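Local atomic coordinates of pectate lyase 1 (Juniperus ashei, PDB entry 1PXZ), a protein that cleaves pectate weakly by calcium-dependent elimination, as a polysaccharide lyase of family 1, and is the major allergen of cedar pollen. Residues F109-I123 / I153-S167. Numbering follows the deposited sequence.
Sequences FMRKVSHVILHSLHI and ITMRNVTNAWIDHNS
Asn166 turns its amide edge-on to residues 118-121: its ND2 donates to Leu118 O at 3.1 Å, with that oxygen near the amide plane, and its OD1 accepts from Leu121 N at 2.9 Å, along a lone pair. A chi1 of -56° places CG on the far side from the carbonyl carbon, and the amide so set faces the turn at 120-121. Leu118 O is gripped twice, by Asp164 N almost straight on and by ND2 from above the carbonyl plane. Nearby, His119 ND1 donates to Asp164 OD2 at 2.9 Å; OD2 lies close to the ring plane and is approached on the anti side of the carboxylate, whose other oxygen is held by Ser188 and Asn189.

On the inward faces, Met110, bent at chi3 (-77°), lays CE tightly against Met155 CG, 3.4 Å away, and against Ile153 CG2. Leu118 CD1 touches Ile153 CD1, joining strand 114-119 to strand 153-156 across the interior. On the outward face, Asn160 CB sits over the His115 ring in a CH-pi contact, 3.9 Å from the centroid, and Ile117 CD1 meets the buried Trp162 ring at its edge, near CE3.

At the outer corner Arg111 CG lies 3.2 Å above the guanidinium plane of Arg156. Lys112 NZ comes to the edge of that group, 3.1 Å from Arg156 NH1, two donors that form no bond; it donates instead to Asn157 OD1 at 2.7 Å, from above the amide plane.

Both segments are successive coils of the right-handed parallel beta-helix of pectate lyases, stacked in register by parallel backbone bonds. Thr154, beside Phe109, lies near Asp149 and Asp177, calcium ligands by similarity. The chemistry implies an apolar interior packed by thioether and branched alkyl groups, a buried turn whose backbone the Asn166 amide satisfies while Asp164 ties side chains together, and a cationic corner whose repulsion Asn157 OD1 probably eases.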
loop_
_atom_site.group_PDB
_atom_site.type_symbol
_atom_site.label_atom_id
_atom_site.label_comp_id
_atom_site.label_asym_id
_atom_site.label_seq_id
_atom_site.Cartn_x
_atom_site.Cartn_y
_atom_site.Cartn_z
ATOM N N PHE A 109 -2.393 3.484 11.178
ATOM C CA PHE A 109 -1.378 2.620 11.747
ATOM C C PHE A 109 -1.957 1.236 12.009
ATOM O O PHE A 109 -3.077 1.084 12.470
ATOM C CB PHE A 109 -0.822 3.193 13.066
ATOM C CG PHE A 109 0.014 4.454 12.885
ATOM C CD1 PHE A 109 -0.577 5.677 12.600
ATOM C CD2 PHE A 109 1.391 4.399 13.003
ATOM C CE1 PHE A 109 0.151 6.840 12.409
ATOM C CE2 PHE A 109 2.140 5.549 12.814
ATOM C CZ PHE A 109 1.529 6.751 12.531
ATOM N N MET A 110 -1.162 0.219 11.702
ATOM C CA MET A 110 -1.548 -1.153 12.031
ATOM C C MET A 110 -0.356 -1.838 12.691
ATOM O O MET A 110 0.758 -1.797 12.137
ATOM C CB MET A 110 -1.990 -1.906 10.779
ATOM C CG MET A 110 -3.360 -1.462 10.251
ATOM S SD MET A 110 -3.422 -1.706 8.466
ATOM C CE MET A 110 -2.431 -0.287 7.941
ATOM N N ARG A 111 -0.576 -2.436 13.861
ATOM C CA ARG A 111 0.576 -3.053 14.535
ATOM C C ARG A 111 0.161 -4.388 15.142
ATOM O O ARG A 111 -0.770 -4.473 15.940
ATOM C CB ARG A 111 1.159 -2.130 15.598
ATOM C CG ARG A 111 2.342 -2.733 16.340
ATOM C CD ARG A 111 2.291 -2.341 17.811
ATOM N NE ARG A 111 2.336 -0.899 17.992
ATOM C CZ ARG A 111 1.869 -0.227 19.036
ATOM N NH1 ARG A 111 1.300 -0.877 20.043
ATOM N NH2 ARG A 111 1.975 1.097 19.073
ATOM N N LYS A 112 0.834 -5.462 14.746
ATOM C CA LYS A 112 0.480 -6.775 15.282
ATOM C C LYS A 112 -0.990 -7.133 15.113
ATOM O O LYS A 112 -1.652 -7.564 16.064
ATOM C CB LYS A 112 0.856 -6.848 16.769
ATOM C CG LYS A 112 2.349 -6.716 17.021
ATOM C CD LYS A 112 2.656 -6.969 18.493
ATOM C CE LYS A 112 4.108 -7.375 18.691
ATOM N NZ LYS A 112 4.890 -7.282 17.426
ATOM N N VAL A 113 -1.499 -6.956 13.904
ATOM C CA VAL A 113 -2.874 -7.303 13.560
ATOM C C VAL A 113 -2.880 -7.989 12.198
ATOM O O VAL A 113 -1.883 -7.893 11.471
ATOM C CB VAL A 113 -3.790 -6.064 13.528
ATOM C CG1 VAL A 113 -3.926 -5.441 14.913
ATOM C CG2 VAL A 113 -3.272 -5.032 12.536
ATOM N N SER A 114 -3.969 -8.645 11.846
ATOM C CA SER A 114 -4.186 -9.248 10.542
ATOM C C SER A 114 -5.560 -8.943 9.966
ATOM O O SER A 114 -6.444 -8.564 10.744
ATOM C CB SER A 114 -4.127 -10.790 10.632
ATOM O OG SER A 114 -2.897 -11.121 11.246
ATOM N N HIS A 115 -5.670 -9.161 8.661
ATOM C CA HIS A 115 -6.960 -9.048 7.983
ATOM C C HIS A 115 -7.543 -7.636 8.059
ATOM O O HIS A 115 -8.610 -7.408 8.636
ATOM C CB HIS A 115 -7.977 -10.084 8.520
ATOM C CG HIS A 115 -7.501 -11.481 8.217
ATOM N ND1 HIS A 115 -7.595 -12.047 6.966
ATOM C CD2 HIS A 115 -6.897 -12.403 9.003
ATOM C CE1 HIS A 115 -7.083 -13.269 6.991
ATOM N NE2 HIS A 115 -6.653 -13.508 8.218
ATOM N N VAL A 116 -6.812 -6.719 7.425
ATOM C CA VAL A 116 -7.224 -5.321 7.290
ATOM C C VAL A 116 -7.249 -4.934 5.806
ATOM O O VAL A 116 -6.230 -5.113 5.123
ATOM C CB VAL A 116 -6.302 -4.353 8.038
ATOM C CG1 VAL A 116 -6.701 -2.904 7.729
ATOM C CG2 VAL A 116 -6.309 -4.603 9.538
ATOM N N ILE A 117 -8.393 -4.422 5.354
ATOM C CA ILE A 117 -8.588 -3.870 4.028
ATOM C C ILE A 117 -8.778 -2.352 4.130
ATOM O O ILE A 117 -9.657 -1.881 4.848
ATOM C CB ILE A 117 -9.798 -4.476 3.298
ATOM C CG1 ILE A 117 -9.659 -5.998 3.065
ATOM C CG2 ILE A 117 -10.076 -3.767 1.987
ATOM C CD1 ILE A 117 -10.951 -6.613 2.545
ATOM N N LEU A 118 -7.949 -1.603 3.404
ATOM C CA LEU A 118 -8.127 -0.147 3.361
ATOM C C LEU A 118 -8.454 0.187 1.914
ATOM O O LEU A 118 -7.609 -0.065 1.064
ATOM C CB LEU A 118 -6.901 0.608 3.820
ATOM C CG LEU A 118 -6.403 0.301 5.236
ATOM C CD1 LEU A 118 -5.063 0.967 5.479
ATOM C CD2 LEU A 118 -7.435 0.749 6.278
ATOM N N HIS A 119 -9.641 0.719 1.662
ATOM C CA HIS A 119 -10.068 0.861 0.288
ATOM C C HIS A 119 -10.812 2.172 0.028
ATOM O O HIS A 119 -11.692 2.540 0.806
ATOM C CB HIS A 119 -10.979 -0.318 -0.015
ATOM C CG HIS A 119 -11.743 -0.292 -1.292
ATOM N ND1 HIS A 119 -11.211 -0.756 -2.481
ATOM C CD2 HIS A 119 -13.010 0.100 -1.570
ATOM C CE1 HIS A 119 -12.127 -0.623 -3.446
ATOM N NE2 HIS A 119 -13.223 -0.100 -2.915
ATOM N N SER A 120 -10.448 2.799 -1.065
ATOM C CA SER A 120 -11.087 3.984 -1.635
ATOM C C SER A 120 -11.117 5.180 -0.692
ATOM O O SER A 120 -12.113 5.916 -0.587
ATOM C CB SER A 120 -12.485 3.596 -2.130
ATOM O OG SER A 120 -12.990 4.574 -3.020
ATOM N N LEU A 121 -9.975 5.393 -0.052
ATOM C CA LEU A 121 -9.739 6.554 0.790
ATOM C C LEU A 121 -8.801 7.556 0.124
ATOM O O LEU A 121 -7.865 7.215 -0.606
ATOM C CB LEU A 121 -9.100 6.163 2.125
ATOM C CG LEU A 121 -9.801 5.064 2.919
ATOM C CD1 LEU A 121 -8.970 4.632 4.117
ATOM C CD2 LEU A 121 -11.198 5.564 3.309
ATOM N N HIS A 122 -9.051 8.833 0.428
ATOM C CA HIS A 122 -8.033 9.835 0.102
ATOM C C HIS A 122 -7.164 10.065 1.334
ATOM O O HIS A 122 -7.740 10.359 2.400
ATOM C CB HIS A 122 -8.657 11.163 -0.270
ATOM C CG HIS A 122 -9.642 11.166 -1.387
ATOM N ND1 HIS A 122 -9.261 11.575 -2.657
ATOM C CD2 HIS A 122 -10.961 10.857 -1.450
ATOM C CE1 HIS A 122 -10.313 11.501 -3.458
ATOM N NE2 HIS A 122 -11.353 11.071 -2.760
ATOM N N ILE A 123 -5.855 9.964 1.279
ATOM C CA ILE A 123 -5.050 10.306 2.462
ATOM C C ILE A 123 -3.968 11.271 2.010
ATOM O O ILE A 123 -3.221 10.934 1.097
ATOM C CB ILE A 123 -4.434 9.090 3.162
ATOM C CG1 ILE A 123 -5.445 7.972 3.393
ATOM C CG2 ILE A 123 -3.761 9.507 4.460
ATOM C CD1 ILE A 123 -4.900 6.690 3.983
ATOM N N ILE A 153 0.144 5.435 5.660
ATOM C CA ILE A 153 -0.251 4.109 6.131
ATOM C C ILE A 153 0.968 3.411 6.689
ATOM O O ILE A 153 1.970 3.313 5.958
ATOM C CB ILE A 153 -0.847 3.296 4.966
ATOM C CG1 ILE A 153 -2.141 3.871 4.387
ATOM C CG2 ILE A 153 -1.039 1.845 5.398
ATOM C CD1 ILE A 153 -2.640 3.192 3.130
ATOM N N THR A 154 0.899 2.963 7.935
ATOM C CA THR A 154 2.088 2.308 8.507
ATOM C C THR A 154 1.734 0.907 8.978
ATOM O O THR A 154 0.725 0.799 9.680
ATOM C CB THR A 154 2.649 3.106 9.696
ATOM O OG1 THR A 154 3.096 4.383 9.234
ATOM C CG2 THR A 154 3.860 2.399 10.291
ATOM N N MET A 155 2.514 -0.105 8.612
ATOM C CA MET A 155 2.229 -1.472 9.058
ATOM C C MET A 155 3.455 -2.043 9.768
ATOM O O MET A 155 4.545 -2.038 9.186
ATOM C CB MET A 155 1.823 -2.384 7.898
ATOM C CG MET A 155 0.442 -2.056 7.322
ATOM S SD MET A 155 0.191 -2.907 5.730
ATOM C CE MET A 155 1.042 -1.687 4.715
ATOM N N ARG A 156 3.264 -2.498 11.007
ATOM C CA ARG A 156 4.335 -3.100 11.795
ATOM C C ARG A 156 3.870 -4.480 12.246
ATOM O O ARG A 156 2.857 -4.576 12.947
ATOM C CB ARG A 156 4.684 -2.233 12.994
ATOM C CG ARG A 156 5.841 -2.714 13.839
ATOM C CD ARG A 156 6.091 -1.764 14.997
ATOM N NE ARG A 156 6.052 -2.314 16.329
ATOM C CZ ARG A 156 5.639 -3.436 16.872
ATOM N NH1 ARG A 156 5.096 -4.428 16.177
ATOM N NH2 ARG A 156 5.760 -3.605 18.191
ATOM N N ASN A 157 4.575 -5.526 11.831
ATOM C CA ASN A 157 4.142 -6.859 12.240
ATOM C C ASN A 157 2.699 -7.141 11.844
ATOM O O ASN A 157 1.925 -7.624 12.666
ATOM C CB ASN A 157 4.270 -6.984 13.764
ATOM C CG ASN A 157 4.808 -8.358 14.132
ATOM O OD1 ASN A 157 5.564 -8.477 15.084
ATOM N ND2 ASN A 157 4.413 -9.359 13.352
ATOM N N VAL A 158 2.356 -6.843 10.594
ATOM C CA VAL A 158 1.025 -7.087 10.048
ATOM C C VAL A 158 0.987 -8.231 9.053
ATOM O O VAL A 158 1.891 -8.369 8.216
ATOM C CB VAL A 158 0.522 -5.801 9.332
ATOM C CG1 VAL A 158 -0.779 -6.085 8.609
ATOM C CG2 VAL A 158 0.386 -4.688 10.357
ATOM N N THR A 159 -0.039 -9.088 9.084
ATOM C CA THR A 159 -0.120 -10.092 8.012
ATOM C C THR A 159 -1.506 -10.064 7.394
ATOM O O THR A 159 -2.522 -9.755 8.039
ATOM C CB THR A 159 0.211 -11.524 8.481
ATOM O OG1 THR A 159 -0.825 -11.950 9.378
ATOM C CG2 THR A 159 1.510 -11.587 9.266
ATOM N N ASN A 160 -1.567 -10.365 6.105
ATOM C CA ASN A 160 -2.855 -10.449 5.426
ATOM C C ASN A 160 -3.482 -9.061 5.412
ATOM O O ASN A 160 -4.449 -8.809 6.119
ATOM C CB ASN A 160 -3.791 -11.450 6.115
ATOM C CG ASN A 160 -3.281 -12.867 5.919
ATOM O OD1 ASN A 160 -2.832 -13.197 4.821
ATOM N ND2 ASN A 160 -3.343 -13.679 6.958
ATOM N N ALA A 161 -2.919 -8.168 4.607
ATOM C CA ALA A 161 -3.518 -6.836 4.514
ATOM C C ALA A 161 -3.596 -6.417 3.054
ATOM O O ALA A 161 -2.784 -6.879 2.241
ATOM C CB ALA A 161 -2.721 -5.827 5.331
ATOM N N TRP A 162 -4.568 -5.574 2.730
ATOM C CA TRP A 162 -4.820 -5.210 1.337
ATOM C C TRP A 162 -5.069 -3.700 1.296
ATOM O O TRP A 162 -6.028 -3.253 1.921
ATOM C CB TRP A 162 -6.005 -5.996 0.814
ATOM C CG TRP A 162 -6.350 -5.848 -0.630
ATOM C CD1 TRP A 162 -5.538 -5.408 -1.653
ATOM C CD2 TRP A 162 -7.615 -6.154 -1.219
ATOM N NE1 TRP A 162 -6.254 -5.427 -2.838
ATOM C CE2 TRP A 162 -7.528 -5.879 -2.593
ATOM C CE3 TRP A 162 -8.824 -6.635 -0.678
ATOM C CZ2 TRP A 162 -8.608 -6.072 -3.454
ATOM C CZ3 TRP A 162 -9.892 -6.825 -1.548
ATOM C CH2 TRP A 162 -9.785 -6.547 -2.910
ATOM N N ILE A 163 -4.198 -3.005 0.589
ATOM C CA ILE A 163 -4.356 -1.546 0.420
ATOM C C ILE A 163 -4.765 -1.292 -1.023
ATOM O O ILE A 163 -3.922 -1.484 -1.906
ATOM C CB ILE A 163 -3.046 -0.874 0.819
ATOM C CG1 ILE A 163 -2.675 -1.189 2.290
ATOM C CG2 ILE A 163 -3.046 0.631 0.574
ATOM C CD1 ILE A 163 -1.222 -0.797 2.508
ATOM N N ASP A 164 -6.015 -0.888 -1.264
ATOM C CA ASP A 164 -6.581 -0.929 -2.607
ATOM C C ASP A 164 -7.376 0.313 -2.977
ATOM O O ASP A 164 -8.226 0.748 -2.188
ATOM C CB ASP A 164 -7.517 -2.149 -2.689
ATOM C CG ASP A 164 -8.102 -2.405 -4.052
ATOM O OD1 ASP A 164 -7.377 -2.742 -5.021
ATOM O OD2 ASP A 164 -9.335 -2.260 -4.159
ATOM N N HIS A 165 -7.118 0.839 -4.178
ATOM C CA HIS A 165 -7.867 1.975 -4.695
ATOM C C HIS A 165 -7.842 3.179 -3.762
ATOM O O HIS A 165 -8.858 3.886 -3.677
ATOM C CB HIS A 165 -9.322 1.543 -4.956
ATOM C CG HIS A 165 -9.546 0.955 -6.331
ATOM N ND1 HIS A 165 -9.432 1.687 -7.485
ATOM C CD2 HIS A 165 -9.872 -0.294 -6.734
ATOM C CE1 HIS A 165 -9.684 0.925 -8.544
ATOM N NE2 HIS A 165 -9.957 -0.304 -8.116
ATOM N N ASN A 166 -6.734 3.462 -3.093
ATOM C CA ASN A 166 -6.629 4.735 -2.372
ATOM C C ASN A 166 -5.921 5.784 -3.197
ATOM O O ASN A 166 -5.130 5.445 -4.069
ATOM C CB ASN A 166 -5.855 4.530 -1.071
ATOM C CG ASN A 166 -6.582 3.444 -0.279
ATOM O OD1 ASN A 166 -7.685 3.710 0.200
ATOM N ND2 ASN A 166 -5.997 2.271 -0.184
ATOM N N SER A 167 -6.174 7.049 -2.875
ATOM C CA SER A 167 -5.456 8.186 -3.453
ATOM C C SER A 167 -4.533 8.789 -2.407
ATOM O O SER A 167 -4.999 9.348 -1.413
ATOM C CB SER A 167 -6.486 9.206 -3.956
ATOM O OG SER A 167 -7.083 8.682 -5.135
HETATM O O HOH W 1 0.641 -10.045 12.567
#